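Beta-lactamase II (Erythrobacter litoralis, PDB 6V72) probably hydrolyses the beta-lactam ring to a substituted beta-amino acid, as a zinc-dependent class B enzyme of the metallo-beta-lactamase superfamily. Local coordinates at residues 22-27 / 76-80. Sequence-based numbering, arbitrary orientation. Where two conformers were deposited one is given.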
# COMPACT_ATOMS: atom_id res chain seq x y z
N PHE A 22 14.15 25.64 -9.56
CA PHE A 22 13.58 26.96 -9.29
C PHE A 22 12.94 26.87 -7.91
O PHE A 22 11.91 26.21 -7.76
CB PHE A 22 12.55 27.35 -10.35
CG PHE A 22 12.01 28.74 -10.20
CD1 PHE A 22 12.80 29.84 -10.47
CD2 PHE A 22 10.70 28.96 -9.82
CE1 PHE A 22 12.29 31.13 -10.35
CE2 PHE A 22 10.19 30.24 -9.70
CZ PHE A 22 10.99 31.33 -9.97
N GLY A 23 13.55 27.52 -6.92
CA GLY A 23 13.12 27.29 -5.54
C GLY A 23 13.18 25.81 -5.19
O GLY A 23 14.20 25.14 -5.41
N GLU A 24 12.08 25.29 -4.66
CA GLU A 24 11.96 23.88 -4.32
C GLU A 24 11.50 23.01 -5.48
O GLU A 24 11.27 21.81 -5.29
CB GLU A 24 10.98 23.69 -3.15
CG GLU A 24 11.36 24.36 -1.85
CD GLU A 24 10.15 24.50 -0.92
OE1 GLU A 24 9.79 25.65 -0.57
OE2 GLU A 24 9.55 23.47 -0.55
N VAL A 25 11.30 23.58 -6.67
CA VAL A 25 10.73 22.84 -7.79
C VAL A 25 11.84 22.40 -8.72
O VAL A 25 12.75 23.17 -9.05
CB VAL A 25 9.69 23.68 -8.56
CG1 VAL A 25 8.99 22.81 -9.63
CG2 VAL A 25 8.70 24.29 -7.60
N SER A 26 11.76 21.15 -9.16
CA SER A 26 12.65 20.63 -10.19
C SER A 26 11.88 20.55 -11.50
O SER A 26 10.82 19.91 -11.56
CB SER A 26 13.17 19.25 -9.80
OG SER A 26 14.02 19.32 -8.67
N PHE A 27 12.38 21.19 -12.55
CA PHE A 27 11.72 21.17 -13.85
C PHE A 27 12.52 20.33 -14.83
O PHE A 27 13.75 20.44 -14.91
CB PHE A 27 11.56 22.58 -14.42
CG PHE A 27 10.50 23.39 -13.74
CD1 PHE A 27 9.15 23.17 -14.02
CD2 PHE A 27 10.85 24.38 -12.84
CE1 PHE A 27 8.17 23.93 -13.39
CE2 PHE A 27 9.88 25.14 -12.22
CZ PHE A 27 8.53 24.92 -12.50
N GLN A 76 5.56 28.67 -6.62
CA GLN A 76 6.80 28.73 -7.39
C GLN A 76 6.58 28.26 -8.83
O GLN A 76 7.18 28.82 -9.75
CB GLN A 76 7.90 27.92 -6.71
CG GLN A 76 8.34 28.62 -5.43
CD GLN A 76 9.42 27.89 -4.66
OE1 GLN A 76 9.59 26.68 -4.79
NE2 GLN A 76 10.17 28.64 -3.84
N ILE A 77 5.73 27.25 -9.05
CA ILE A 77 5.43 26.84 -10.42
C ILE A 77 4.78 27.98 -11.18
O ILE A 77 5.13 28.28 -12.32
CB ILE A 77 4.55 25.58 -10.43
CG1 ILE A 77 5.24 24.41 -9.76
CG2 ILE A 77 4.21 25.19 -11.87
CD1 ILE A 77 4.29 23.23 -9.48
N VAL A 78 3.80 28.64 -10.54
CA VAL A 78 3.11 29.75 -11.18
C VAL A 78 4.09 30.87 -11.50
O VAL A 78 4.03 31.49 -12.57
CB VAL A 78 1.96 30.23 -10.26
CG1 VAL A 78 1.32 31.51 -10.80
CG2 VAL A 78 0.89 29.11 -10.16
N ALA A 79 5.03 31.13 -10.58
CA ALA A 79 6.01 32.19 -10.82
C ALA A 79 6.98 31.82 -11.93
O ALA A 79 7.41 32.68 -12.69
CB ALA A 79 6.77 32.50 -9.53
N TRP A 80 7.36 30.54 -12.03
CA TRP A 80 8.24 30.14 -13.11
C TRP A 80 7.58 30.37 -14.46
O TRP A 80 8.22 30.86 -15.41
CB TRP A 80 8.64 28.67 -12.93
CG TRP A 80 9.87 28.27 -13.69
CD1 TRP A 80 11.16 28.67 -13.46
CD2 TRP A 80 9.93 27.37 -14.80
NE1 TRP A 80 12.01 28.07 -14.36
CE2 TRP A 80 11.28 27.26 -15.19
CE3 TRP A 80 8.96 26.63 -15.49
CZ2 TRP A 80 11.69 26.46 -16.25
CZ3 TRP A 80 9.38 25.82 -16.54
CH2 TRP A 80 10.73 25.74 -16.91
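The rings of F27 and W80 lie face to face, the phenyl over the six-membered part of the indole, with centroids 3.7 Å apart and planes only 13° from parallel. Two broad, flat residues suit this buried seam, each offering a whole face to the other. The second face of the F27 ring is covered by CG1 of V25, two residues earlier on the same side of the strand, so the phenyl is sandwiched between a valine methyl and the indole. F22 completes the aromatic cluster: W80 CD1 sits 3.4 Å from F22 CG, over one face of that ring toward its rim, with the F22 ring tilted 52° to the five-membered ring. A chi1 of -175° swings the F22 phenyl away from its own backbone N and toward the helix, where its edge meets the A79 methyl and the Q76 carbonyl oxygen. The branched V25 and I77 meet through V25 CG2 and I77 CG1, 4.1 Å apart, and both also touch H37 of strand 34-41.

Toward the surface, the extended Q76 side chain lays its methylene part along V25 and accepts a hydrogen bond at OE1 from E24 N (2.9 Å). G23 CA lies 3.7 Å from Q76 OE1, and the positive phi of its place in the type II' turn F22-V25 favours glycine. E24 turns outward to Q73, near the calcium ligand E72. This is a beta hairpin, formed by strands 20-22 and 25-29 at the edge of the large sheet, packed on helix 71-84 in the alpha-beta/beta-alpha sandwich of the metallo-beta-lactamase fold.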